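Local coordinates for protein pectinesterase A (Erwinia chrysanthemi, PDB 2NTP) that hydrolyses the methyl esters of pectin's galacturonate chain, releasing methanol, probably as the first step in maceration and soft rot of plant tissue, at residues K217-R229 with Q264-I276. Sequence-based numbering, arbitrary orientation.
Sequences KYGLVITNSRVIR and QTVFLNTSMDNHI
Strands 220-223 and 264-268 run parallel, 10° apart with axes 4.8 Å from each other; both segments then turn through a matching corner, Asn224 beside Asn269, and pair again as 226-229 with 271-272. Between Leu220 and Asn224 the backbone bonds form an unbroken ladder, in which Ile222 N donates to Val266 O and Ile222 O accepts from Leu268 N. On the face carrying Leu220, Ile222, Thr265 and Phe267, Ile222 and Phe267 lie side by side: Ile222 CB meets Phe267 CD2 at 3.7 Å, while Ile222 CD1 sits over one ring face, offset toward the rim, in a CH-pi contact. Past the corner, Val227 continues this layer, its CG2 against Thr270 CG2 and its CG1 3.6 Å from Ile276 CG1. On the other face of the sheet, Leu268 CD1 rests on Val221 CG1 and Thr223 CG2.

At the corner Thr270 OG1 does two jobs: it donates to Leu268 O within its own segment and accepts from Ser225 N at 3.3 Å. Asn224 and Asn269 both have left-handed backbone angles; water 1 links Asn224 ND2 to Asn269 O, and Asn224 OD1 accepts from Asn186 ND2 on the preceding coil. At the start, Gln264 reaches across with CG anti to its backbone N (chi1 178°), and its OE1 accepts from Gly219 N at 2.8 Å, the donor lying above the amide plane. At the far end Arg229 NE forms a salt bridge with Asp273 OD2 (2.8 Å), and Arg229 CB packs over one face of the His275 ring, whose opposite face is covered by Ile276 CG1.

Equivalent parallel strands of successive coils, stacked in register with inward-facing residues forming a buried, largely apolar ladder, are the hallmark of the right-handed parallel beta-helix, the fold of pectinesterases.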
loop_
_atom_site.group_PDB
_atom_site.type_symbol
_atom_site.label_atom_id
_atom_site.label_comp_id
_atom_site.label_asym_id
_atom_site.label_seq_id
_atom_site.Cartn_x
_atom_site.Cartn_y
_atom_site.Cartn_z
ATOM N N LYS A 217 15.879 -1.770 10.412
ATOM C CA LYS A 217 16.860 -1.718 9.330
ATOM C C LYS A 217 16.256 -1.366 7.971
ATOM O O LYS A 217 16.811 -0.541 7.239
ATOM C CB LYS A 217 17.631 -3.044 9.252
ATOM C CG LYS A 217 18.869 -3.021 8.362
ATOM C CD LYS A 217 20.071 -2.373 9.041
ATOM C CE LYS A 217 21.388 -2.789 8.383
ATOM N NZ LYS A 217 21.434 -2.523 6.912
ATOM N N TYR A 218 15.125 -1.987 7.640
ATOM C CA TYR A 218 14.506 -1.776 6.331
ATOM C C TYR A 218 13.057 -1.324 6.424
ATOM O O TYR A 218 12.285 -1.838 7.234
ATOM C CB TYR A 218 14.589 -3.051 5.488
ATOM C CG TYR A 218 16.005 -3.537 5.272
ATOM C CD1 TYR A 218 16.841 -2.917 4.340
ATOM C CD2 TYR A 218 16.508 -4.608 6.000
ATOM C CE1 TYR A 218 18.153 -3.355 4.143
ATOM C CE2 TYR A 218 17.821 -5.060 5.809
ATOM C CZ TYR A 218 18.632 -4.427 4.882
ATOM O OH TYR A 218 19.925 -4.866 4.687
ATOM N N GLY A 219 12.705 -0.354 5.583
ATOM C CA GLY A 219 11.332 0.119 5.465
ATOM C C GLY A 219 10.787 -0.273 4.109
ATOM O O GLY A 219 10.632 -1.460 3.816
ATOM N N LEU A 220 10.525 0.729 3.273
ATOM C CA LEU A 220 9.985 0.498 1.933
ATOM C C LEU A 220 11.130 0.425 0.939
ATOM O O LEU A 220 11.883 1.392 0.780
ATOM C CB LEU A 220 8.999 1.606 1.549
ATOM C CG LEU A 220 7.961 1.978 2.621
ATOM C CD1 LEU A 220 7.129 3.161 2.167
ATOM C CD2 LEU A 220 7.067 0.793 2.977
ATOM N N VAL A 221 11.261 -0.727 0.285
ATOM C CA VAL A 221 12.355 -0.967 -0.656
ATOM C C VAL A 221 11.757 -1.345 -2.006
ATOM O O VAL A 221 11.054 -2.356 -2.126
ATOM C CB VAL A 221 13.333 -2.056 -0.139
ATOM C CG1 VAL A 221 14.502 -2.251 -1.114
ATOM C CG2 VAL A 221 13.859 -1.693 1.263
ATOM N N ILE A 222 12.019 -0.516 -3.012
ATOM C CA ILE A 222 11.430 -0.696 -4.342
ATOM C C ILE A 222 12.534 -1.030 -5.347
ATOM O O ILE A 222 13.451 -0.232 -5.550
ATOM C CB ILE A 222 10.629 0.562 -4.790
ATOM C CG1 ILE A 222 9.416 0.792 -3.881
ATOM C CG2 ILE A 222 10.139 0.420 -6.234
ATOM C CD1 ILE A 222 9.641 1.821 -2.789
ATOM N N THR A 223 12.444 -2.208 -5.961
ATOM C CA THR A 223 13.509 -2.699 -6.848
ATOM C C THR A 223 12.982 -3.090 -8.226
ATOM O O THR A 223 11.899 -3.670 -8.342
ATOM C CB THR A 223 14.271 -3.923 -6.238
ATOM O OG1 THR A 223 13.388 -5.047 -6.118
ATOM C CG2 THR A 223 14.848 -3.592 -4.872
ATOM N N ASN A 224 13.762 -2.779 -9.262
ATOM C CA ASN A 224 13.481 -3.248 -10.624
ATOM C C ASN A 224 12.046 -2.949 -11.048
ATOM O O ASN A 224 11.377 -3.778 -11.669
ATOM C CB ASN A 224 13.772 -4.750 -10.739
ATOM C CG ASN A 224 15.140 -5.131 -10.184
ATOM O OD1 ASN A 224 15.253 -6.018 -9.327
ATOM N ND2 ASN A 224 16.181 -4.467 -10.663
ATOM N N SER A 225 11.583 -1.750 -10.711
ATOM C CA SER A 225 10.192 -1.386 -10.919
ATOM C C SER A 225 10.042 -0.223 -11.890
ATOM O O SER A 225 11.021 0.256 -12.465
ATOM C CB SER A 225 9.535 -1.070 -9.570
ATOM O OG SER A 225 9.372 -2.261 -8.820
ATOM N N ARG A 226 8.803 0.217 -12.077
ATOM C CA ARG A 226 8.490 1.290 -12.997
ATOM C C ARG A 226 7.561 2.256 -12.287
ATOM O O ARG A 226 6.478 1.874 -11.843
ATOM C CB ARG A 226 7.834 0.737 -14.270
ATOM C CG ARG A 226 8.792 -0.102 -15.135
ATOM C CD ARG A 226 8.064 -1.087 -16.048
ATOM N NE ARG A 226 7.279 -2.068 -15.292
ATOM C CZ ARG A 226 7.775 -3.124 -14.642
ATOM N NH1 ARG A 226 9.079 -3.375 -14.632
ATOM N NH2 ARG A 226 6.951 -3.933 -13.990
ATOM N N VAL A 227 8.022 3.497 -12.162
ATOM C CA VAL A 227 7.261 4.589 -11.581
ATOM C C VAL A 227 6.662 5.373 -12.745
ATOM O O VAL A 227 7.367 6.088 -13.464
ATOM C CB VAL A 227 8.174 5.457 -10.675
ATOM C CG1 VAL A 227 7.533 6.793 -10.336
ATOM C CG2 VAL A 227 8.524 4.685 -9.408
ATOM N N ILE A 228 5.357 5.205 -12.941
ATOM C CA ILE A 228 4.697 5.682 -14.158
ATOM C C ILE A 228 3.495 6.579 -13.871
ATOM O O ILE A 228 2.893 6.511 -12.801
ATOM C CB ILE A 228 4.270 4.508 -15.097
ATOM C CG1 ILE A 228 3.199 3.625 -14.446
ATOM C CG2 ILE A 228 5.498 3.671 -15.528
ATOM C CD1 ILE A 228 2.626 2.550 -15.382
ATOM N N ARG A 229 3.164 7.424 -14.840
ATOM C CA ARG A 229 1.972 8.256 -14.744
ATOM C C ARG A 229 0.794 7.522 -15.361
ATOM O O ARG A 229 0.943 6.800 -16.357
ATOM C CB ARG A 229 2.179 9.612 -15.420
ATOM C CG ARG A 229 2.766 9.540 -16.800
ATOM C CD ARG A 229 2.637 10.865 -17.513
ATOM N NE ARG A 229 3.894 11.230 -18.144
ATOM C CZ ARG A 229 4.660 12.243 -17.755
ATOM N NH1 ARG A 229 4.290 13.033 -16.751
ATOM N NH2 ARG A 229 5.789 12.485 -18.396
ATOM N N GLN A 264 12.096 5.085 5.943
ATOM C CA GLN A 264 13.012 4.715 4.874
ATOM C C GLN A 264 12.246 4.368 3.605
ATOM O O GLN A 264 11.327 3.553 3.639
ATOM C CB GLN A 264 13.893 3.527 5.285
ATOM C CG GLN A 264 14.845 3.054 4.179
ATOM C CD GLN A 264 15.467 1.705 4.482
ATOM O OE1 GLN A 264 14.895 0.657 4.175
ATOM N NE2 GLN A 264 16.654 1.728 5.089
ATOM N N THR A 265 12.630 5.004 2.501
ATOM C CA THR A 265 12.226 4.565 1.169
ATOM C C THR A 265 13.477 4.534 0.312
ATOM O O THR A 265 14.178 5.548 0.191
ATOM C CB THR A 265 11.193 5.504 0.511
ATOM O OG1 THR A 265 10.006 5.542 1.305
ATOM C CG2 THR A 265 10.834 5.005 -0.881
ATOM N N VAL A 266 13.759 3.365 -0.261
ATOM C CA VAL A 266 14.902 3.203 -1.157
ATOM C C VAL A 266 14.430 2.659 -2.502
ATOM O O VAL A 266 13.714 1.650 -2.553
ATOM C CB VAL A 266 15.984 2.280 -0.551
ATOM C CG1 VAL A 266 17.176 2.172 -1.493
ATOM C CG2 VAL A 266 16.437 2.805 0.812
ATOM N N PHE A 267 14.815 3.352 -3.574
ATOM C CA PHE A 267 14.553 2.914 -4.944
ATOM C C PHE A 267 15.846 2.394 -5.547
ATOM O O PHE A 267 16.858 3.096 -5.539
ATOM C CB PHE A 267 14.039 4.069 -5.809
ATOM C CG PHE A 267 12.649 4.519 -5.467
ATOM C CD1 PHE A 267 12.439 5.521 -4.521
ATOM C CD2 PHE A 267 11.540 3.953 -6.100
ATOM C CE1 PHE A 267 11.152 5.943 -4.203
ATOM C CE2 PHE A 267 10.248 4.371 -5.786
ATOM C CZ PHE A 267 10.056 5.369 -4.836
ATOM N N LEU A 268 15.806 1.175 -6.080
ATOM C CA LEU A 268 16.956 0.619 -6.796
ATOM C C LEU A 268 16.572 0.147 -8.191
ATOM O O LEU A 268 15.573 -0.555 -8.357
ATOM C CB LEU A 268 17.603 -0.529 -6.017
ATOM C CG LEU A 268 18.047 -0.251 -4.578
ATOM C CD1 LEU A 268 17.013 -0.816 -3.612
ATOM C CD2 LEU A 268 19.414 -0.861 -4.318
ATOM N N ASN A 269 17.370 0.541 -9.185
ATOM C CA ASN A 269 17.182 0.101 -10.576
ATOM C C ASN A 269 15.736 0.269 -11.061
ATOM O O ASN A 269 15.153 -0.638 -11.671
ATOM C CB ASN A 269 17.647 -1.355 -10.735
ATOM C CG ASN A 269 19.111 -1.547 -10.355
ATOM O OD1 ASN A 269 19.433 -2.257 -9.394
ATOM N ND2 ASN A 269 20.004 -0.910 -11.105
ATOM N N THR A 270 15.172 1.442 -10.792
ATOM C CA THR A 270 13.764 1.707 -11.062
ATOM C C THR A 270 13.593 2.852 -12.062
ATOM O O THR A 270 14.262 3.877 -11.957
ATOM C CB THR A 270 13.007 1.959 -9.731
ATOM O OG1 THR A 270 12.885 0.714 -9.037
ATOM C CG2 THR A 270 11.610 2.531 -9.963
ATOM N N SER A 271 12.711 2.660 -13.040
ATOM C CA SER A 271 12.424 3.711 -14.016
ATOM C C SER A 271 11.451 4.725 -13.427
ATOM O O SER A 271 10.584 4.378 -12.626
ATOM C CB SER A 271 11.875 3.140 -15.324
ATOM O OG SER A 271 10.605 2.560 -15.150
ATOM N N MET A 272 11.611 5.982 -13.824
ATOM C CA MET A 272 10.754 7.055 -13.335
ATOM C C MET A 272 10.445 8.002 -14.471
ATOM O O MET A 272 11.362 8.516 -15.112
ATOM C CB MET A 272 11.449 7.832 -12.214
ATOM C CG MET A 272 11.788 7.014 -10.991
ATOM S SD MET A 272 12.830 7.910 -9.839
ATOM C CE MET A 272 12.987 6.665 -8.564
ATOM N N ASP A 273 9.160 8.240 -14.717
ATOM C CA ASP A 273 8.761 9.273 -15.669
ATOM C C ASP A 273 8.903 10.661 -15.044
ATOM O O ASP A 273 9.161 10.792 -13.838
ATOM C CB ASP A 273 7.338 9.042 -16.182
ATOM C CG ASP A 273 7.110 9.630 -17.576
ATOM O OD1 ASP A 273 7.998 10.346 -18.112
ATOM O OD2 ASP A 273 6.033 9.369 -18.147
ATOM N N ASN A 274 8.741 11.700 -15.863
ATOM C CA ASN A 274 9.049 13.058 -15.419
ATOM C C ASN A 274 8.002 13.713 -14.518
ATOM O O ASN A 274 8.145 14.877 -14.169
ATOM C CB ASN A 274 9.409 13.974 -16.611
ATOM C CG ASN A 274 8.200 14.416 -17.410
ATOM O OD1 ASN A 274 7.064 14.050 -17.113
ATOM N ND2 ASN A 274 8.444 15.226 -18.438
ATOM N N HIS A 275 6.966 12.967 -14.130
ATOM C CA HIS A 275 6.032 13.458 -13.111
ATOM C C HIS A 275 6.720 13.562 -11.740
ATOM O O HIS A 275 6.276 14.307 -10.862
ATOM C CB HIS A 275 4.750 12.603 -13.061
ATOM C CG HIS A 275 4.971 11.177 -12.653
ATOM N ND1 HIS A 275 5.691 10.277 -13.414
ATOM C CD2 HIS A 275 4.531 10.485 -11.574
ATOM C CE1 HIS A 275 5.699 9.101 -12.812
ATOM N NE2 HIS A 275 5.003 9.202 -11.692
ATOM N N ILE A 276 7.827 12.842 -11.583
ATOM C CA ILE A 276 8.601 12.833 -10.342
ATOM C C ILE A 276 9.495 14.073 -10.233
ATOM O O ILE A 276 10.270 14.368 -11.155
ATOM C CB ILE A 276 9.483 11.549 -10.242
ATOM C CG1 ILE A 276 8.624 10.272 -10.196
ATOM C CG2 ILE A 276 10.437 11.628 -9.038
ATOM C CD1 ILE A 276 7.591 10.217 -9.049
HETATM O O HOH W 1 15.899 -3.068 -13.365
HETATM O O HOH W 2 13.171 -1.147 -13.659
HETATM O O HOH W 3 8.947 4.776 -15.664
HETATM O O HOH W 4 4.362 6.784 -9.941
HETATM O O HOH W 5 5.066 7.115 -17.171
#